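Local coordinates for protein D-alanyl-D-alanine carboxypeptidase (Streptococcus pneumoniae R6, PDB 1XP4) that probably removes the terminal D-alanine from peptidoglycan precursor peptides, acting as a serine-type D-Ala-D-Ala carboxypeptidase of the penicillin-binding protein family, at residues 17-22 with 244-249; 100-105 with 188-193; 206-211 with 262-267; 219-224 with 236-241; 240-245 with 273-278. One frame throughout, in Å; residues are numbered along the deposited sequence.

Contact 1 of 5, residues 17-22 with 244-249; sequences AIAVEA and MRVITV
I247 N binds V20 O at 2.7 Å, and the N-H points almost straight at the oxygen (176°). V246 CA adds a CA-H...O contact to the same V20 O. This belongs to the antiparallel pairing of strands 17-21 and 244-253 in the five-stranded sheet of the catalytic domain. The return bond, V20 N to I247 O, is 2.9 Å long. I18 and V249 form the next hydrogen-bonded pair, joined by two backbone bonds. A19 with T248 and E21 with V246 are the non-hydrogen-bonded pairs.

Side chains of I18, V20, I247 and V249 share one face of the sheet, where helix 170-183 packs on I18, I247 and V249. V20 CG2 meets I247 CB at 3.8 Å. I18 CG2 runs beside V249 CB, 4.0 Å away. A19, E21, V246 and T248 take the other face, and helix 262-277 lies against A19, V246 and T248. E21 CG stands anti to its own N (chi1 -173°), which brings it 3.7 Å from CG of selenomethionine M244. E21 OE1 is hydrogen-bonded to T24 N, just beyond the strand. At the end of the pairing, A22 N binds R245 O at 3.0 Å.

Contact 2 of 5, residues 100-105 with 188-193; sequences TLVSSA and LEITKK
I190 lays its CG2 methyl over the side chains of L101 and V102. The methyl is 4.0 Å from L101 CB and 3.9 Å from V102 CG2. I190 thus bridges two consecutive residues in the last turn of helix 93-103. Its torsion explains this: CG2 is anti to the I190 backbone N, while CG1 takes the place beside that N (chi1 -61°). CD1 at the end of the CG1 branch reaches L101 CD1 at 4.2 Å. The L101 and I190 side chains cross at about a right angle. V102 meets I190 at a slant, with its CG2 branch doing the touching.

T191 adds to the apolar patch through CG2, 4.3 Å from L101 CB. Its hydroxyl serves another partner: T191 OG1 is hydrogen-bonded to D221 O, which ties helix 188-191 to strand 220-228. At the margin, V102 CG1 comes to 4.3 Å from K193 O. The K193 chain runs on to a salt bridge with E98, earlier in helix 93-103. Y52 of helix 44-57 also touches I190, and V48 of that helix touches L101.

Just beyond the packed turn, S104 leaves the helix with positive phi (60°), and A105 is the N-cap of helix 106-117. S104 is a predicted active-site residue, and its OG is hydrogen-bonded to OG of S41, the predicted acyl-ester serine. The packed turn leads into S104, which probably begins the SxN motif, the second of the conserved active-site motifs of penicillin-binding proteins and serine beta-lactamases.

Contact 3 of 5, residues 206-211 with 262-267; sequences TNYMLE and ARFTAT
F264 projects from the first turn of helix 262-277 into the loop 206-211, which carries an Asx turn. In that turn N207 OD1 accepts a hydrogen bond from M209 N at 3.0 Å. The bond fits the N207 rotamer: CG is anti to the backbone N, and the amide turns its oxygen toward M209. The same amide plane is only 4° from that of the F264 ring, although the two groups meet loosely, with OD1 4.2 Å from CE1.

The ring tip of F264 meets the loop backbone, with CZ 3.4 Å from T206 O. The aliphatic chain of R263 lies over one ring face, with CG above the centre. Y208 N lies over the opposite face, and Y208 CA over the rim of that face. Y208 CB touches F264 CE2 at 3.7 Å. That CE2 atom also stands at the edge of the Y208 ring, near its plane. F235 of strand 234-241 meets F264 edge-to-face.

Selenomethionine M209 lies along the root of the F264 side chain. Its CG packs on F264 CB at 3.6 Å. SE makes an oblique Met-aromatic contact, 4.9 Å from the F264 ring centroid and 68° off the ring normal. The bend at the last torsion (chi3 93°) sends CE on to T267, 4.0 Å from CG2. T267 OG1 turns back into its own helix and donates to R263 O at 2.8 Å.

Contact 4 of 5, residues 219-224 with 236-241; sequences GFDGLK and VGTTVE
F220 turns the face of its ring to T239. T239 CB stands 3.7 Å from the ring centroid and only 6° off the normal, a CH-pi contact over the centre. At the ring edge, in its plane, lie G237 CA of the partner strand and G222 O of its own. G237, having no side chain, leaves this edge room to approach. M209 and T267 also pack on F220.

D221 and T238 cross at an angle, with D221 OD1 3.6 Å from T238 CG2. Their polar ends share a partner: R245 forms a salt bridge with D221 OD1 and a hydrogen bond with T238 OG1. L223 and V236 run alongside each other, L223 CD2 meeting V236 CG1 at 3.8 Å. Both touch A177 of helix 170-183.

The backbone ladder is uneven. In its middle, D221 N to T238 O and T238 N to G222 O are weak bonds. Toward K224 the bonds are no longer weak: V236 O accepts from both L223 N and K224 N, the latter at 2.9 Å. The bond from L223 N is bent (132°). V236 N returns a nearly straight bond to K224 O at 2.9 Å. L223 and K224 together face V236, a classic beta bulge, and the peptide bond before L223 is modelled cis.

K224, a predicted substrate-binding residue, sends its NZ to a weak hydrogen bond with S104 OG. K224 begins a KTG sequence, consistent with the motif on the edge strand that borders the active site in penicillin-binding proteins.

Contact 5 of 5, residues 240-245 with 273-278; sequences VEKGMR and YISSTF
A type I' turn from E241 to M244 closes the hairpin between strands 234-241 and 244-253, and it packs against the C-terminal end of helix 262-277. Two backbone bonds between E241 and M244 hold the turn. Its side chains reach the helix at three points.

S275 OG donates to E241 OE1 at 2.6 Å. The oxygen uses its anti lone pair, the one turned away from OE2. OE2 itself forms a salt bridge with R217, so the carboxylate is held at both oxygens. K242 runs fully extended beyond CG across S275, its CE 3.5 Å from S275 CB. This carries NZ to S275 O at 2.9 Å, a weak hydrogen bond. A positive charge here probably suits the carbonyl-rich end of the helix.

The third point is apolar. CE of selenomethionine M244 meets I274 CG2 at 3.6 Å, the two side chains standing nearly perpendicular. The M244 chain is straight as far as SE and bends at chi3 (88°), which turns CE to the isoleucine. L28 of strand 26-31 touches both residues.

The contact lies away from the predicted catalytic residues. It joins a hairpin end to the helix on one face of an antiparallel sheet, part of the alpha/beta core of the penicillin-binding protein and beta-lactamase fold.

Overall arrangement
Contacts 1 and 4 pair strands of one antiparallel sheet, with centres about 9 Å apart. T248 N to G237 O, 2.6 Å, is a probable hydrogen bond between them. Contact 5 shares M244 and R245 with contact 1, V240 and E241 with contact 4. Contacts 3 and 5 both use helix 262-277, with centres about 17 Å apart. N207 ND2 probably bonds G222 O at 3.0 Å, joining contacts 3 and 4. Contacts 2 and 4 meet at the predicted active site. A sulfate ion, probably from the crystallisation liquor, lies close to S104, K224 and T206 of contact 3, and may mark the pocket.

Contact 1 of 5, residues 17-22 with 244-249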
# COMPACT_ATOMS: atom_id res chain seq x y z
N ALA A 17 2.11 -9.32 -11.96
CA ALA A 17 1.22 -9.16 -10.83
C ALA A 17 1.74 -9.83 -9.57
O ALA A 17 2.56 -10.75 -9.63
CB ALA A 17 -0.16 -9.72 -11.18
N ILE A 18 1.26 -9.34 -8.43
CA ILE A 18 1.63 -9.91 -7.14
C ILE A 18 0.54 -9.53 -6.15
O ILE A 18 -0.06 -8.45 -6.25
CB ILE A 18 2.98 -9.36 -6.61
CG1 ILE A 18 3.43 -10.19 -5.40
CG2 ILE A 18 2.83 -7.90 -6.20
CD1 ILE A 18 4.82 -9.85 -4.89
N ALA A 19 0.27 -10.42 -5.21
CA ALA A 19 -0.75 -10.18 -4.20
C ALA A 19 -0.14 -10.47 -2.84
O ALA A 19 0.56 -11.47 -2.67
CB ALA A 19 -1.93 -11.10 -4.45
N VAL A 20 -0.40 -9.60 -1.86
CA VAL A 20 0.14 -9.83 -0.52
C VAL A 20 -0.86 -9.51 0.58
O VAL A 20 -1.75 -8.68 0.40
CB VAL A 20 1.41 -8.99 -0.26
CG1 VAL A 20 2.50 -9.41 -1.21
CG2 VAL A 20 1.12 -7.51 -0.40
N GLU A 21 -0.71 -10.19 1.71
CA GLU A 21 -1.59 -9.94 2.84
C GLU A 21 -0.97 -8.70 3.46
O GLU A 21 0.16 -8.73 3.92
CB GLU A 21 -1.56 -11.12 3.81
CG GLU A 21 -2.56 -11.03 4.94
CD GLU A 21 -2.09 -10.15 6.06
OE1 GLU A 21 -0.96 -10.38 6.55
OE2 GLU A 21 -2.84 -9.23 6.46
N ALA A 22 -1.72 -7.60 3.44
CA ALA A 22 -1.23 -6.32 3.93
C ALA A 22 -0.39 -6.35 5.20
O ALA A 22 0.78 -5.95 5.19
CB ALA A 22 -2.39 -5.36 4.12
N MSE A 244 -9.61 -10.81 5.87
CA MSE A 244 -8.20 -10.58 5.54
C MSE A 244 -7.97 -9.46 4.53
O MSE A 244 -8.66 -9.37 3.50
CB MSE A 244 -7.60 -11.89 5.01
CG MSE A 244 -6.17 -11.81 4.50
SE MSE A 244 -5.52 -13.57 3.94
CE MSE A 244 -6.10 -13.59 2.11
N ARG A 245 -7.00 -8.59 4.82
CA ARG A 245 -6.67 -7.48 3.93
C ARG A 245 -5.64 -7.91 2.91
O ARG A 245 -4.56 -8.41 3.24
CB ARG A 245 -6.13 -6.30 4.72
CG ARG A 245 -5.80 -5.11 3.85
CD ARG A 245 -6.34 -3.84 4.46
NE ARG A 245 -7.08 -3.08 3.45
CZ ARG A 245 -8.12 -2.30 3.71
NH1 ARG A 245 -8.55 -2.16 4.96
NH2 ARG A 245 -8.75 -1.69 2.72
N VAL A 246 -5.97 -7.71 1.64
CA VAL A 246 -5.10 -8.10 0.56
C VAL A 246 -4.73 -6.91 -0.29
O VAL A 246 -5.59 -6.08 -0.61
CB VAL A 246 -5.80 -9.14 -0.35
CG1 VAL A 246 -4.91 -9.45 -1.55
CG2 VAL A 246 -6.11 -10.40 0.43
N ILE A 247 -3.45 -6.82 -0.64
CA ILE A 247 -2.99 -5.76 -1.52
C ILE A 247 -2.73 -6.45 -2.84
O ILE A 247 -2.04 -7.46 -2.91
CB ILE A 247 -1.70 -5.10 -1.03
CG1 ILE A 247 -1.96 -4.39 0.31
CG2 ILE A 247 -1.22 -4.10 -2.07
CD1 ILE A 247 -0.81 -3.52 0.77
N THR A 248 -3.31 -5.88 -3.89
CA THR A 248 -3.23 -6.42 -5.23
C THR A 248 -2.53 -5.48 -6.21
O THR A 248 -2.80 -4.28 -6.25
CB THR A 248 -4.66 -6.73 -5.74
OG1 THR A 248 -5.02 -8.06 -5.34
CG2 THR A 248 -4.78 -6.59 -7.25
N VAL A 249 -1.62 -6.05 -7.00
CA VAL A 249 -1.00 -5.26 -8.03
C VAL A 249 -1.08 -6.00 -9.36
O VAL A 249 -0.51 -7.05 -9.56
CB VAL A 249 0.44 -5.08 -7.60
CG1 VAL A 249 1.16 -4.18 -8.57
CG2 VAL A 249 0.50 -4.46 -6.20

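Contact 2 of 5, residues 100-105 with 188-193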
# COMPACT_ATOMS: atom_id res chain seq x y z
N THR A 100 -5.96 14.03 -6.69
CA THR A 100 -4.89 13.12 -7.09
C THR A 100 -5.28 11.65 -7.00
O THR A 100 -5.19 10.91 -7.98
CB THR A 100 -3.61 13.34 -6.23
OG1 THR A 100 -3.04 14.61 -6.53
CG2 THR A 100 -2.58 12.27 -6.52
N LEU A 101 -5.72 11.22 -5.83
CA LEU A 101 -6.07 9.82 -5.62
C LEU A 101 -7.37 9.35 -6.26
O LEU A 101 -7.46 8.21 -6.71
CB LEU A 101 -6.11 9.53 -4.12
CG LEU A 101 -4.76 9.62 -3.41
CD1 LEU A 101 -4.95 9.56 -1.91
CD2 LEU A 101 -3.87 8.49 -3.89
N VAL A 102 -8.36 10.22 -6.32
CA VAL A 102 -9.65 9.85 -6.90
C VAL A 102 -9.75 9.99 -8.41
O VAL A 102 -10.31 9.12 -9.09
CB VAL A 102 -10.78 10.68 -6.25
CG1 VAL A 102 -12.11 10.30 -6.87
CG2 VAL A 102 -10.79 10.45 -4.75
N SER A 103 -9.21 11.08 -8.95
CA SER A 103 -9.28 11.33 -10.39
C SER A 103 -7.94 11.24 -11.11
O SER A 103 -7.87 11.40 -12.33
CB SER A 103 -9.89 12.70 -10.62
OG SER A 103 -11.08 12.83 -9.86
N SER A 104 -6.88 10.98 -10.37
CA SER A 104 -5.55 10.87 -10.95
C SER A 104 -5.14 12.17 -11.65
O SER A 104 -4.37 12.15 -12.62
CB SER A 104 -5.52 9.70 -11.94
OG SER A 104 -4.19 9.37 -12.31
N ALA A 105 -5.65 13.30 -11.17
CA ALA A 105 -5.30 14.60 -11.74
C ALA A 105 -3.80 14.84 -11.59
O ALA A 105 -3.28 14.91 -10.47
CB ALA A 105 -6.07 15.70 -11.02
N LEU A 188 -7.03 5.53 2.93
CA LEU A 188 -8.14 4.72 2.49
C LEU A 188 -9.46 5.49 2.53
O LEU A 188 -10.36 5.21 1.75
CB LEU A 188 -8.25 3.45 3.34
CG LEU A 188 -7.13 2.40 3.13
CD1 LEU A 188 -7.39 1.20 4.03
CD2 LEU A 188 -7.08 1.96 1.66
N GLU A 189 -9.58 6.46 3.43
CA GLU A 189 -10.81 7.25 3.51
C GLU A 189 -10.97 8.10 2.25
O GLU A 189 -12.01 8.69 2.03
CB GLU A 189 -10.81 8.15 4.75
CG GLU A 189 -10.92 7.39 6.06
CD GLU A 189 -12.09 6.41 6.06
OE1 GLU A 189 -13.26 6.85 6.01
OE2 GLU A 189 -11.83 5.18 6.12
N ILE A 190 -9.94 8.16 1.43
CA ILE A 190 -10.03 8.93 0.20
C ILE A 190 -10.27 7.97 -0.97
O ILE A 190 -11.32 8.03 -1.60
CB ILE A 190 -8.75 9.76 -0.05
CG1 ILE A 190 -8.53 10.76 1.09
CG2 ILE A 190 -8.87 10.51 -1.37
CD1 ILE A 190 -7.24 11.50 1.02
N THR A 191 -9.30 7.09 -1.24
CA THR A 191 -9.39 6.13 -2.34
C THR A 191 -10.74 5.42 -2.37
O THR A 191 -11.27 5.06 -3.43
CB THR A 191 -8.25 5.06 -2.25
OG1 THR A 191 -8.36 4.33 -1.02
CG2 THR A 191 -6.88 5.74 -2.29
N LYS A 192 -11.29 5.23 -1.18
CA LYS A 192 -12.57 4.59 -0.94
C LYS A 192 -13.71 5.31 -1.70
O LYS A 192 -14.52 4.67 -2.37
CB LYS A 192 -12.83 4.64 0.57
CG LYS A 192 -13.98 3.84 1.13
CD LYS A 192 -14.04 4.09 2.64
CE LYS A 192 -15.05 3.19 3.36
NZ LYS A 192 -14.65 1.75 3.40
N LYS A 193 -13.78 6.63 -1.59
CA LYS A 193 -14.83 7.41 -2.24
C LYS A 193 -15.00 7.18 -3.74
O LYS A 193 -14.07 7.33 -4.52
CB LYS A 193 -14.58 8.89 -2.02
CG LYS A 193 -14.51 9.31 -0.58
CD LYS A 193 -14.20 10.78 -0.48
CE LYS A 193 -14.09 11.22 0.97
NZ LYS A 193 -13.70 12.64 1.05

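Contact 3 of 5, residues 206-211 with 262-267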
# COMPACT_ATOMS: atom_id res chain seq x y z
N THR A 206 -11.63 6.53 -10.55
CA THR A 206 -11.27 5.72 -11.71
C THR A 206 -11.31 4.27 -11.27
O THR A 206 -11.12 3.36 -12.08
CB THR A 206 -9.84 6.02 -12.19
OG1 THR A 206 -8.93 5.82 -11.11
CG2 THR A 206 -9.73 7.45 -12.70
N ASN A 207 -11.55 4.06 -9.98
CA ASN A 207 -11.62 2.73 -9.41
C ASN A 207 -13.05 2.22 -9.54
O ASN A 207 -13.92 2.63 -8.78
CB ASN A 207 -11.21 2.77 -7.94
CG ASN A 207 -11.05 1.39 -7.34
OD1 ASN A 207 -11.69 0.43 -7.78
ND2 ASN A 207 -10.20 1.28 -6.33
N TYR A 208 -13.28 1.34 -10.50
CA TYR A 208 -14.61 0.80 -10.72
C TYR A 208 -15.03 -0.41 -9.90
O TYR A 208 -16.00 -1.08 -10.22
CB TYR A 208 -14.79 0.53 -12.21
CG TYR A 208 -14.87 1.82 -12.97
CD1 TYR A 208 -15.80 2.79 -12.62
CD2 TYR A 208 -14.02 2.08 -14.04
CE1 TYR A 208 -15.89 3.98 -13.30
CE2 TYR A 208 -14.10 3.28 -14.73
CZ TYR A 208 -15.05 4.22 -14.36
OH TYR A 208 -15.18 5.40 -15.05
N MSE A 209 -14.29 -0.69 -8.83
CA MSE A 209 -14.64 -1.81 -7.96
C MSE A 209 -15.24 -1.28 -6.66
O MSE A 209 -15.50 -2.03 -5.72
CB MSE A 209 -13.41 -2.67 -7.67
CG MSE A 209 -12.96 -3.47 -8.88
SE MSE A 209 -11.33 -4.43 -8.55
CE MSE A 209 -12.10 -6.11 -8.00
N LEU A 210 -15.44 0.04 -6.62
CA LEU A 210 -16.01 0.69 -5.45
C LEU A 210 -17.55 0.65 -5.43
O LEU A 210 -18.19 0.24 -6.41
CB LEU A 210 -15.52 2.14 -5.38
CG LEU A 210 -14.02 2.38 -5.19
CD1 LEU A 210 -13.69 3.88 -5.26
CD2 LEU A 210 -13.57 1.81 -3.85
N GLU A 211 -18.11 1.08 -4.31
CA GLU A 211 -19.56 1.12 -4.11
C GLU A 211 -20.33 1.86 -5.20
O GLU A 211 -20.04 3.02 -5.50
CB GLU A 211 -19.85 1.75 -2.75
CG GLU A 211 -19.12 1.07 -1.60
CD GLU A 211 -20.03 0.20 -0.74
OE1 GLU A 211 -21.07 -0.29 -1.25
OE2 GLU A 211 -19.68 -0.01 0.45
N ALA A 262 -11.17 -4.84 -17.80
CA ALA A 262 -10.34 -6.03 -17.71
C ALA A 262 -9.40 -6.04 -16.48
O ALA A 262 -9.24 -7.07 -15.82
CB ALA A 262 -9.52 -6.18 -18.99
N ARG A 263 -8.79 -4.90 -16.17
CA ARG A 263 -7.89 -4.77 -15.03
C ARG A 263 -8.58 -5.12 -13.71
O ARG A 263 -7.97 -5.69 -12.80
CB ARG A 263 -7.34 -3.35 -14.94
CG ARG A 263 -8.35 -2.32 -14.43
CD ARG A 263 -7.75 -0.93 -14.47
NE ARG A 263 -7.50 -0.50 -15.85
CZ ARG A 263 -6.85 0.60 -16.19
NH1 ARG A 263 -6.38 1.42 -15.25
NH2 ARG A 263 -6.68 0.90 -17.47
N PHE A 264 -9.86 -4.77 -13.61
CA PHE A 264 -10.61 -5.06 -12.40
C PHE A 264 -11.10 -6.50 -12.45
O PHE A 264 -11.10 -7.21 -11.44
CB PHE A 264 -11.78 -4.09 -12.26
CG PHE A 264 -11.36 -2.66 -12.26
CD1 PHE A 264 -10.41 -2.21 -11.34
CD2 PHE A 264 -11.86 -1.77 -13.21
CE1 PHE A 264 -9.97 -0.89 -11.37
CE2 PHE A 264 -11.42 -0.45 -13.25
CZ PHE A 264 -10.47 -0.01 -12.33
N THR A 265 -11.52 -6.93 -13.64
CA THR A 265 -12.00 -8.29 -13.84
C THR A 265 -10.85 -9.22 -13.45
O THR A 265 -11.05 -10.23 -12.76
CB THR A 265 -12.35 -8.55 -15.32
OG1 THR A 265 -13.30 -7.58 -15.77
CG2 THR A 265 -12.94 -9.94 -15.48
N ALA A 266 -9.66 -8.87 -13.90
CA ALA A 266 -8.45 -9.63 -13.62
C ALA A 266 -8.17 -9.64 -12.13
O ALA A 266 -7.76 -10.66 -11.58
CB ALA A 266 -7.28 -9.03 -14.37
N THR A 267 -8.40 -8.50 -11.48
CA THR A 267 -8.19 -8.38 -10.04
C THR A 267 -9.24 -9.23 -9.33
O THR A 267 -8.92 -9.99 -8.42
CB THR A 267 -8.34 -6.93 -9.53
OG1 THR A 267 -7.32 -6.10 -10.11
CG2 THR A 267 -8.21 -6.89 -8.01

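Contact 4 of 5, residues 219-224 with 236-241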
# COMPACT_ATOMS: atom_id res chain seq x y z
N GLY A 219 -15.98 -5.15 -0.50
CA GLY A 219 -14.77 -5.14 0.30
C GLY A 219 -13.72 -4.13 -0.13
O GLY A 219 -12.97 -3.60 0.69
N PHE A 220 -13.67 -3.85 -1.43
CA PHE A 220 -12.65 -2.97 -1.99
C PHE A 220 -12.78 -1.56 -1.40
O PHE A 220 -13.81 -1.17 -0.85
CB PHE A 220 -12.81 -2.96 -3.53
CG PHE A 220 -11.86 -3.92 -4.20
CD1 PHE A 220 -12.26 -5.23 -4.42
CD2 PHE A 220 -10.54 -3.57 -4.45
CE1 PHE A 220 -11.33 -6.19 -4.79
CE2 PHE A 220 -9.63 -4.54 -4.85
CZ PHE A 220 -10.02 -5.86 -5.00
N ASP A 221 -11.66 -0.82 -1.45
CA ASP A 221 -11.61 0.60 -1.05
C ASP A 221 -10.28 1.24 -1.47
O ASP A 221 -9.84 2.23 -0.92
CB ASP A 221 -11.83 0.76 0.47
CG ASP A 221 -10.96 -0.20 1.27
OD1 ASP A 221 -10.37 -1.10 0.69
OD2 ASP A 221 -10.90 -0.05 2.48
N GLY A 222 -9.61 0.59 -2.43
CA GLY A 222 -8.39 1.19 -3.01
C GLY A 222 -7.93 0.42 -4.25
O GLY A 222 -8.51 -0.58 -4.62
N LEU A 223 -6.83 0.89 -4.90
CA LEU A 223 -5.93 1.87 -4.30
C LEU A 223 -5.51 2.96 -5.29
O LEU A 223 -5.41 4.12 -4.95
CB LEU A 223 -4.68 1.12 -3.84
CG LEU A 223 -3.81 1.95 -2.88
CD1 LEU A 223 -4.54 2.29 -1.58
CD2 LEU A 223 -2.52 1.23 -2.48
N LYS A 224 -5.20 2.52 -6.52
CA LYS A 224 -4.77 3.46 -7.57
C LYS A 224 -4.67 2.80 -8.96
O LYS A 224 -3.97 1.83 -9.16
CB LYS A 224 -3.40 4.04 -7.23
CG LYS A 224 -3.10 5.28 -8.08
CD LYS A 224 -4.03 6.45 -7.79
CE LYS A 224 -4.04 7.47 -8.93
NZ LYS A 224 -4.39 6.78 -10.16
N VAL A 236 -3.69 -1.03 -8.71
CA VAL A 236 -3.27 -1.51 -7.41
C VAL A 236 -4.56 -1.47 -6.62
O VAL A 236 -5.18 -0.41 -6.51
CB VAL A 236 -2.24 -0.58 -6.72
CG1 VAL A 236 -1.86 -1.16 -5.37
CG2 VAL A 236 -0.99 -0.44 -7.58
N GLY A 237 -4.99 -2.61 -6.10
CA GLY A 237 -6.21 -2.64 -5.32
C GLY A 237 -6.02 -3.26 -3.96
O GLY A 237 -5.22 -4.18 -3.79
N THR A 238 -6.74 -2.75 -2.96
CA THR A 238 -6.66 -3.31 -1.62
C THR A 238 -8.10 -3.66 -1.22
O THR A 238 -9.05 -2.99 -1.65
CB THR A 238 -6.06 -2.31 -0.60
OG1 THR A 238 -5.94 -2.96 0.68
CG2 THR A 238 -6.94 -1.08 -0.44
N THR A 239 -8.26 -4.70 -0.42
CA THR A 239 -9.59 -5.12 -0.03
C THR A 239 -9.56 -5.97 1.21
O THR A 239 -8.52 -6.53 1.58
CB THR A 239 -10.24 -5.95 -1.15
OG1 THR A 239 -11.62 -6.16 -0.84
CG2 THR A 239 -9.56 -7.30 -1.27
N VAL A 240 -10.70 -6.07 1.88
CA VAL A 240 -10.82 -6.91 3.06
C VAL A 240 -11.82 -7.98 2.70
O VAL A 240 -13.02 -7.73 2.68
CB VAL A 240 -11.34 -6.14 4.29
CG1 VAL A 240 -11.46 -7.10 5.47
CG2 VAL A 240 -10.41 -5.00 4.64
N GLU A 241 -11.32 -9.17 2.39
CA GLU A 241 -12.18 -10.28 2.02
C GLU A 241 -11.99 -11.41 3.02
O GLU A 241 -10.86 -11.83 3.28
CB GLU A 241 -11.85 -10.75 0.61
CG GLU A 241 -13.06 -11.04 -0.25
CD GLU A 241 -12.70 -11.25 -1.70
OE1 GLU A 241 -12.04 -12.26 -2.01
OE2 GLU A 241 -13.07 -10.39 -2.54

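Contact 5 of 5, residues 240-245 with 273-278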
# COMPACT_ATOMS: atom_id res chain seq x y z
N VAL A 240 -10.70 -6.07 1.88
CA VAL A 240 -10.82 -6.91 3.06
C VAL A 240 -11.82 -7.98 2.70
O VAL A 240 -13.02 -7.73 2.68
CB VAL A 240 -11.34 -6.14 4.29
CG1 VAL A 240 -11.46 -7.10 5.47
CG2 VAL A 240 -10.41 -5.00 4.64
N GLU A 241 -11.32 -9.17 2.39
CA GLU A 241 -12.18 -10.28 2.02
C GLU A 241 -11.99 -11.41 3.02
O GLU A 241 -10.86 -11.83 3.28
CB GLU A 241 -11.85 -10.75 0.61
CG GLU A 241 -13.06 -11.04 -0.25
CD GLU A 241 -12.70 -11.25 -1.70
OE1 GLU A 241 -12.04 -12.26 -2.01
OE2 GLU A 241 -13.07 -10.39 -2.54
N LYS A 242 -13.10 -11.89 3.57
CA LYS A 242 -13.10 -12.97 4.55
C LYS A 242 -12.21 -12.64 5.73
O LYS A 242 -11.45 -13.49 6.21
CB LYS A 242 -12.66 -14.27 3.90
CG LYS A 242 -13.62 -14.73 2.83
CD LYS A 242 -13.13 -15.98 2.15
CE LYS A 242 -13.98 -16.29 0.93
NZ LYS A 242 -13.53 -17.54 0.24
N GLY A 243 -12.31 -11.40 6.20
CA GLY A 243 -11.54 -10.94 7.34
C GLY A 243 -10.07 -10.64 7.10
O GLY A 243 -9.37 -10.23 8.04
N MSE A 244 -9.61 -10.81 5.87
CA MSE A 244 -8.20 -10.58 5.54
C MSE A 244 -7.97 -9.46 4.53
O MSE A 244 -8.66 -9.37 3.50
CB MSE A 244 -7.60 -11.89 5.01
CG MSE A 244 -6.17 -11.81 4.50
SE MSE A 244 -5.52 -13.57 3.94
CE MSE A 244 -6.10 -13.59 2.11
N ARG A 245 -7.00 -8.59 4.82
CA ARG A 245 -6.67 -7.48 3.93
C ARG A 245 -5.64 -7.91 2.91
O ARG A 245 -4.56 -8.41 3.24
CB ARG A 245 -6.13 -6.30 4.72
CG ARG A 245 -5.80 -5.11 3.85
CD ARG A 245 -6.34 -3.84 4.46
NE ARG A 245 -7.08 -3.08 3.45
CZ ARG A 245 -8.12 -2.30 3.71
NH1 ARG A 245 -8.55 -2.16 4.96
NH2 ARG A 245 -8.75 -1.69 2.72
N TYR A 273 -9.21 -16.56 -6.44
CA TYR A 273 -8.16 -17.55 -6.22
C TYR A 273 -7.69 -17.50 -4.78
O TYR A 273 -7.70 -18.51 -4.06
CB TYR A 273 -6.97 -17.27 -7.14
CG TYR A 273 -5.72 -18.05 -6.78
CD1 TYR A 273 -5.67 -19.44 -6.93
CD2 TYR A 273 -4.58 -17.40 -6.29
CE1 TYR A 273 -4.52 -20.15 -6.61
CE2 TYR A 273 -3.43 -18.11 -5.97
CZ TYR A 273 -3.41 -19.48 -6.13
OH TYR A 273 -2.28 -20.19 -5.79
N ILE A 274 -7.29 -16.31 -4.36
CA ILE A 274 -6.77 -16.09 -3.01
C ILE A 274 -7.71 -16.51 -1.88
O ILE A 274 -7.27 -17.10 -0.89
CB ILE A 274 -6.39 -14.63 -2.82
CG1 ILE A 274 -5.24 -14.29 -3.76
CG2 ILE A 274 -6.02 -14.36 -1.37
CD1 ILE A 274 -4.96 -12.82 -3.88
N SER A 275 -8.99 -16.21 -2.04
CA SER A 275 -9.98 -16.55 -1.02
C SER A 275 -10.34 -18.03 -0.97
O SER A 275 -10.76 -18.53 0.07
CB SER A 275 -11.23 -15.71 -1.22
OG SER A 275 -10.93 -14.35 -0.97
N SER A 276 -10.19 -18.73 -2.08
CA SER A 276 -10.50 -20.14 -2.08
C SER A 276 -9.24 -20.94 -1.74
O SER A 276 -9.34 -22.12 -1.39
CB SER A 276 -11.04 -20.56 -3.44
OG SER A 276 -10.02 -20.55 -4.42
N THR A 277 -8.08 -20.30 -1.82
CA THR A 277 -6.79 -20.96 -1.55
C THR A 277 -6.19 -20.73 -0.16
O THR A 277 -5.48 -21.59 0.35
CB THR A 277 -5.73 -20.49 -2.55
OG1 THR A 277 -6.21 -20.66 -3.89
CG2 THR A 277 -4.43 -21.28 -2.35
N PHE A 278 -6.46 -19.57 0.42
CA PHE A 278 -5.93 -19.22 1.73
C PHE A 278 -7.03 -18.76 2.66
O PHE A 278 -8.05 -18.24 2.23
CB PHE A 278 -4.92 -18.09 1.61
CG PHE A 278 -3.75 -18.42 0.76
CD1 PHE A 278 -2.73 -19.23 1.24
CD2 PHE A 278 -3.64 -17.90 -0.52
CE1 PHE A 278 -1.62 -19.51 0.46
CE2 PHE A 278 -2.54 -18.17 -1.32
CZ PHE A 278 -1.53 -18.98 -0.83